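Carbohydrate kinase, FGGY (Rhodospirillum rubrum, PDB 3IFR) probably phosphorylates D-xylulose with ATP as a xylulose kinase of the FGGY carbohydrate kinase family. Local coordinates at residues I10-T16 and G79-M85; A248-A252 and G436-A441; V177-W181 and G241-D245. One frame throughout, in Å; residues are numbered along the deposited sequence.

Contact 1: residues I10-T16 and G79-M85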
# COMPACT_ATOMS: atom_id res chain seq x y z
N ILE A 10 -7.69 0.61 -19.77
CA ILE A 10 -6.67 1.53 -19.22
C ILE A 10 -6.63 1.56 -17.71
O ILE A 10 -7.67 1.66 -17.06
CB ILE A 10 -6.91 2.97 -19.69
CG1 ILE A 10 -6.60 3.15 -21.18
CG2 ILE A 10 -6.11 4.00 -18.86
CD1 ILE A 10 -7.03 4.49 -21.66
N GLY A 11 -5.43 1.52 -17.14
CA GLY A 11 -5.26 1.87 -15.74
C GLY A 11 -4.45 3.15 -15.57
O GLY A 11 -3.44 3.38 -16.26
N LEU A 12 -4.89 3.98 -14.63
CA LEU A 12 -4.24 5.23 -14.32
C LEU A 12 -3.89 5.22 -12.82
O LEU A 12 -4.72 4.89 -11.97
CB LEU A 12 -5.22 6.37 -14.62
CG LEU A 12 -4.83 7.80 -14.17
CD1 LEU A 12 -3.56 8.28 -14.90
CD2 LEU A 12 -5.95 8.78 -14.39
N ASP A 13 -2.66 5.59 -12.47
CA ASP A 13 -2.21 5.56 -11.08
C ASP A 13 -1.75 6.96 -10.63
O ASP A 13 -0.73 7.49 -11.10
CB ASP A 13 -1.11 4.50 -10.92
CG ASP A 13 -0.39 4.59 -9.58
OD1 ASP A 13 -0.95 5.15 -8.62
OD2 ASP A 13 0.77 4.10 -9.50
N ILE A 14 -2.54 7.56 -9.75
CA ILE A 14 -2.25 8.84 -9.16
C ILE A 14 -1.32 8.56 -7.98
O ILE A 14 -1.76 8.44 -6.82
CB ILE A 14 -3.51 9.57 -8.67
CG1 ILE A 14 -4.20 10.29 -9.81
CG2 ILE A 14 -3.12 10.72 -7.79
CD1 ILE A 14 -4.70 9.45 -10.89
N GLY A 15 -0.03 8.45 -8.29
CA GLY A 15 0.96 8.03 -7.32
C GLY A 15 1.54 9.19 -6.56
O GLY A 15 1.26 10.34 -6.88
N THR A 16 2.37 8.88 -5.59
CA THR A 16 2.89 9.90 -4.73
C THR A 16 3.93 10.76 -5.42
O THR A 16 3.89 11.99 -5.26
CB THR A 16 3.52 9.30 -3.48
OG1 THR A 16 2.47 9.00 -2.59
CG2 THR A 16 4.39 10.36 -2.75
N GLY A 79 -12.71 0.68 -21.21
CA GLY A 79 -12.99 1.10 -19.85
C GLY A 79 -11.74 1.64 -19.19
O GLY A 79 -10.63 1.37 -19.64
N ILE A 80 -11.89 2.41 -18.12
CA ILE A 80 -10.72 2.92 -17.40
C ILE A 80 -10.95 2.76 -15.90
O ILE A 80 -12.06 2.96 -15.41
CB ILE A 80 -10.46 4.38 -17.72
CG1 ILE A 80 -9.35 4.93 -16.83
CG2 ILE A 80 -11.71 5.18 -17.49
CD1 ILE A 80 -8.69 6.13 -17.41
N CYS A 81 -9.92 2.38 -15.16
CA CYS A 81 -9.99 2.43 -13.69
C CYS A 81 -8.86 3.31 -13.15
O CYS A 81 -7.70 3.26 -13.62
CB CYS A 81 -9.96 1.02 -13.07
SG CYS A 81 -9.92 0.98 -11.24
N VAL A 82 -9.20 4.15 -12.18
CA VAL A 82 -8.21 5.01 -11.57
C VAL A 82 -7.88 4.53 -10.15
O VAL A 82 -8.78 4.36 -9.32
CB VAL A 82 -8.72 6.46 -11.49
CG1 VAL A 82 -7.66 7.38 -10.92
CG2 VAL A 82 -9.16 6.97 -12.87
N THR A 83 -6.59 4.37 -9.87
CA THR A 83 -6.11 4.06 -8.53
C THR A 83 -5.13 5.22 -8.12
O THR A 83 -4.81 6.11 -8.93
CB THR A 83 -5.42 2.68 -8.57
OG1 THR A 83 -4.88 2.33 -7.30
CG2 THR A 83 -4.29 2.68 -9.60
N GLY A 84 -4.70 5.21 -6.86
CA GLY A 84 -3.71 6.15 -6.37
C GLY A 84 -3.50 5.98 -4.87
O GLY A 84 -4.11 5.12 -4.23
N MSE A 85 -2.65 6.81 -4.28
CA MSE A 85 -2.38 6.71 -2.85
C MSE A 85 -3.63 7.06 -1.99
O MSE A 85 -4.51 7.79 -2.43
CB MSE A 85 -1.15 7.54 -2.49
CG MSE A 85 -1.44 8.99 -2.07
SE MSE A 85 -2.22 10.23 -3.41
CE MSE A 85 -0.61 10.83 -4.40
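Six backbone hydrogen bonds knit residues 10-16 to residues 79-85, beginning with Ile10 N to Gly79 O and passing alternately from one strand to the other. The shortest are those around Thr83: Thr83 N to Leu12 O is 2.9 Å and Ile14 N to Thr83 O is 2.8 Å. The last, from Met85 N to Ile14 O, is 3.1 Å. At Gly84 the strands draw close, its CA lying 3.0 Å from Ile14 O, so a side chain there would run into that carbonyl and glycine suits the place. This is a parallel pair, running at 24° to each other in the middle of the mixed sheet of the N-terminal domain, consistent with the ribonuclease H-like core of the actin-type ATPases. One face is aliphatic. Ile10 CG2 meets Ile80 CD1 at 3.6 Å, and Val82, its CG1 anti to the backbone N (chi1 -177°), reaches Ile14 CD1 at 3.6 Å. Leu12 lies alongside Val82, pointing the same way. Helices 52-70 and 163-172 cover this branched layer. On the other face, under helix 437-448, Thr83 presses its methyl CG2 to 3.3 Å from Leu12 O and gives its hydroxyl to Ala243 O. Beyond the strand ends, the bent chain of Met85, a selenomethionine, crosses Thr16 at about a right angle and carries CE to 4.2 Å from Ile14 CG2.

Contact 2: residues A248-A252 and G436-A441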
# COMPACT_ATOMS: atom_id res chain seq x y z
N ALA A 248 -4.56 -2.75 -5.46
CA ALA A 248 -4.47 -3.02 -6.89
C ALA A 248 -3.11 -3.65 -7.16
O ALA A 248 -3.00 -4.55 -8.00
CB ALA A 248 -4.66 -1.77 -7.71
N SER A 249 -2.09 -3.20 -6.43
CA SER A 249 -0.79 -3.86 -6.53
C SER A 249 -0.88 -5.31 -6.08
O SER A 249 -0.30 -6.19 -6.72
CB SER A 249 0.29 -3.13 -5.73
OG SER A 249 1.06 -2.34 -6.59
N ALA A 250 -1.61 -5.59 -5.01
CA ALA A 250 -1.73 -6.98 -4.57
C ALA A 250 -2.38 -7.82 -5.69
O ALA A 250 -1.86 -8.83 -6.12
CB ALA A 250 -2.48 -7.10 -3.28
N LEU A 251 -3.53 -7.38 -6.17
CA LEU A 251 -4.19 -8.00 -7.33
C LEU A 251 -3.24 -8.29 -8.49
O LEU A 251 -3.19 -9.38 -8.99
CB LEU A 251 -5.28 -7.06 -7.83
CG LEU A 251 -6.08 -7.67 -8.97
CD1 LEU A 251 -6.66 -9.00 -8.52
CD2 LEU A 251 -7.16 -6.68 -9.45
N ALA A 252 -2.48 -7.30 -8.91
CA ALA A 252 -1.54 -7.49 -10.03
C ALA A 252 -0.51 -8.52 -9.70
O ALA A 252 -0.00 -9.21 -10.60
CB ALA A 252 -0.85 -6.14 -10.40
N GLY A 436 3.50 -1.49 -11.68
CA GLY A 436 2.80 -1.25 -10.42
C GLY A 436 1.28 -1.42 -10.31
O GLY A 436 0.67 -2.41 -10.79
N SER A 437 0.67 -0.44 -9.61
CA SER A 437 -0.74 -0.43 -9.28
C SER A 437 -1.62 -0.22 -10.50
O SER A 437 -2.81 -0.61 -10.52
CB SER A 437 -1.04 0.69 -8.28
OG SER A 437 -0.17 0.70 -7.17
N ALA A 438 -1.06 0.42 -11.53
CA ALA A 438 -1.87 0.77 -12.70
C ALA A 438 -2.40 -0.49 -13.29
O ALA A 438 -3.52 -0.51 -13.80
CB ALA A 438 -1.07 1.52 -13.74
N VAL A 439 -1.60 -1.55 -13.21
CA VAL A 439 -2.00 -2.87 -13.67
C VAL A 439 -3.19 -3.48 -12.92
O VAL A 439 -4.09 -4.10 -13.53
CB VAL A 439 -0.84 -3.90 -13.62
CG1 VAL A 439 -1.41 -5.28 -13.92
CG2 VAL A 439 0.28 -3.52 -14.58
N GLY A 440 -3.16 -3.38 -11.58
CA GLY A 440 -4.27 -3.84 -10.77
C GLY A 440 -5.49 -3.07 -11.25
O GLY A 440 -6.61 -3.59 -11.30
N ALA A 441 -5.28 -1.81 -11.63
CA ALA A 441 -6.42 -0.98 -12.07
C ALA A 441 -6.95 -1.32 -13.47
O ALA A 441 -8.16 -1.44 -13.64
CB ALA A 441 -6.13 0.54 -11.92
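Ala248 O rests on Gly440 CA at 3.1 Å, a CA-H...O contact at the point where helix segments 248-252 and 437-441 cross almost perpendicularly, at 80°, with axes only 6.9 Å apart. Such closeness depends on small residues. A CB on Gly440 would fall onto the carbonyl of Ala248, and Ala248 itself offers just a methyl, 3.6 Å from Ser437 O. One turn on, Ala252 CB rests against both Val439 CG1, at 3.7 Å, and the backbone N of Gly440; with CG1 anti to its backbone N (chi1 171°), Val439 brings that branch against the methyl. Leu251 reaches the other end of Gly440, with CD2 3.6 Å from Gly440 O.

The packing is looser at the start of helix 437-448, where Gly436 and Ser437 are partly exposed. Here two hydroxyls, Ser249 OG and Ser437 OG, are joined by a weak hydrogen bond of 3.3 Å; the stronger partner of Ser437 OG is Asp245 O. Gly436 turns the chain into the helix with a positive phi of 86°, at backbone angles that would jam a CB against the preceding carbonyl and so call for glycine.

The crossing joins a helix of the N-terminal family region to one of the C-terminal region, in keeping with the paired interdomain helices of actin-like ATPases. Helix 437-448 turns Ala438 and Val439 to Ile22 of strand 18-25, and Ala441 to Cys81 and Thr83 of strand 77-84, while Leu251 of helix 245-252 packs on Trp455.

Contact 3: residues V177-W181 and G241-D245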
# COMPACT_ATOMS: atom_id res chain seq x y z
N VAL A 177 -17.01 8.36 -3.17
CA VAL A 177 -15.67 7.91 -2.82
C VAL A 177 -15.57 6.38 -2.78
O VAL A 177 -16.56 5.69 -2.51
CB VAL A 177 -15.21 8.51 -1.49
CG1 VAL A 177 -15.03 9.98 -1.67
CG2 VAL A 177 -16.21 8.20 -0.39
N ASP A 178 -14.38 5.85 -3.06
CA ASP A 178 -14.06 4.44 -2.84
C ASP A 178 -14.43 4.07 -1.39
O ASP A 178 -14.11 4.84 -0.44
CB ASP A 178 -12.55 4.27 -3.06
CG ASP A 178 -12.08 2.83 -3.04
OD1 ASP A 178 -12.89 1.90 -2.86
OD2 ASP A 178 -10.85 2.65 -3.20
N ARG A 179 -15.13 2.95 -1.25
CA ARG A 179 -15.30 2.29 0.04
C ARG A 179 -13.98 2.31 0.82
O ARG A 179 -13.95 2.51 2.02
CB ARG A 179 -15.67 0.79 -0.15
CG ARG A 179 -17.11 0.46 -0.62
CD ARG A 179 -17.44 -1.09 -0.53
NE ARG A 179 -16.47 -1.92 -1.29
CZ ARG A 179 -16.53 -3.25 -1.44
NH1 ARG A 179 -15.61 -3.87 -2.15
NH2 ARG A 179 -17.51 -3.96 -0.90
N ASN A 180 -12.88 2.03 0.13
CA ASN A 180 -11.64 1.84 0.85
C ASN A 180 -11.06 3.17 1.37
O ASN A 180 -10.44 3.22 2.43
CB ASN A 180 -10.64 1.10 -0.04
CG ASN A 180 -10.70 -0.43 0.14
OD1 ASN A 180 -10.86 -0.94 1.26
ND2 ASN A 180 -10.55 -1.15 -0.97
N TRP A 181 -11.24 4.24 0.60
CA TRP A 181 -10.90 5.56 1.10
C TRP A 181 -11.69 5.82 2.40
O TRP A 181 -11.12 6.23 3.44
CB TRP A 181 -11.14 6.63 0.03
CG TRP A 181 -10.77 7.98 0.50
CD1 TRP A 181 -9.54 8.56 0.42
CD2 TRP A 181 -11.63 8.92 1.15
NE1 TRP A 181 -9.58 9.81 1.00
CE2 TRP A 181 -10.86 10.05 1.45
CE3 TRP A 181 -12.99 8.91 1.52
CZ2 TRP A 181 -11.39 11.17 2.11
CZ3 TRP A 181 -13.51 10.01 2.15
CH2 TRP A 181 -12.72 11.13 2.45
N GLY A 241 -15.13 2.05 -10.40
CA GLY A 241 -14.84 2.56 -9.08
C GLY A 241 -13.34 2.79 -8.94
O GLY A 241 -12.53 2.04 -9.49
N GLY A 242 -12.95 3.83 -8.21
CA GLY A 242 -11.53 3.99 -7.90
C GLY A 242 -11.01 2.87 -7.01
O GLY A 242 -11.76 2.30 -6.20
N ALA A 243 -9.73 2.62 -7.14
CA ALA A 243 -9.09 1.48 -6.56
C ALA A 243 -8.00 1.92 -5.64
O ALA A 243 -7.25 2.75 -5.97
CB ALA A 243 -8.54 0.64 -7.63
N ALA A 244 -7.95 1.36 -4.46
CA ALA A 244 -6.86 1.63 -3.57
C ALA A 244 -5.49 1.13 -4.08
O ALA A 244 -5.36 0.01 -4.35
CB ALA A 244 -7.15 1.10 -2.23
N ASP A 245 -4.49 1.97 -4.20
CA ASP A 245 -3.24 1.58 -4.82
C ASP A 245 -2.53 0.33 -4.34
O ASP A 245 -2.15 -0.46 -5.15
CB ASP A 245 -2.26 2.73 -5.03
CG ASP A 245 -1.66 3.27 -3.77
OD1 ASP A 245 -2.04 2.93 -2.68
OD2 ASP A 245 -0.78 4.04 -3.89
O HOH W 1 -10.34 0.06 -3.32
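Asp178 reaches across to the backbone of Gly242 and Ala244, and a single water completes the join. CG stands anti to the backbone N (chi1 -173°), which carries the side chain out toward residues 241-245. CB lies 3.8 Å from Gly242 O, and CG comes closer to the same oxygen, at 3.2 Å. The two carboxylate oxygens then part company. OD1 turns back to its own chain and takes the N-H of Asn180, 3.0 Å from Asn180 N and almost straight at 177°, the donor standing above the carboxylate plane. This makes Asp178 the N-cap of helix 179-185, a place aspartate suits because it can satisfy an amide that the first helical turn leaves without a carbonyl. OD2 goes on across the contact. It receives a hydrogen bond from the water, 2.6 Å from the water O, and has a further bond with Tyr164 OH. That water in turn accepts from Asn180 ND2, 2.7 Å from its O, and from Ala244 N, 2.9 Å from its O. The other branch of the Asn180 amide is held as well, OD1 bonding to Tyr288 N, and Asn180 CB meets the small methyl of Ala244, CB to CB, at 4.1 Å. Putting an alanine in place of Asp178 would probably leave the helix start uncapped and the water without its acceptor, slackening the bridge to Ala244. No direct hydrogen bond crosses between the segments, so the water does the polar joining. Asp178 OD2 also lies 3.2 Å from Gly242 O, another acceptor; that nearness would tend to disfavour a negative charge, an effect that the donors around the carboxylate and the helix start probably offset.

Contact 1 is near both of the others, its centre about 9 Å from that of contact 2 and about 10 Å from that of contact 3, while those two are about 13 Å apart. Strand 238-244 of contact 3 lies beside strand 77-84 in the sheet, Val82 O standing 2.9 Å from Ala243 N, and leads straight into helix 245-252 of contact 2. Against contact 2, Cys81 CB packs 3.1 Å from Ala441 O. The hydroxyls of Thr83 and Ser437 add polar ties to residues 241-245. Contact 2 brings together the two family regions, between which, as in related kinases, the active-site cleft would be expected to lie; no ligand marks it here.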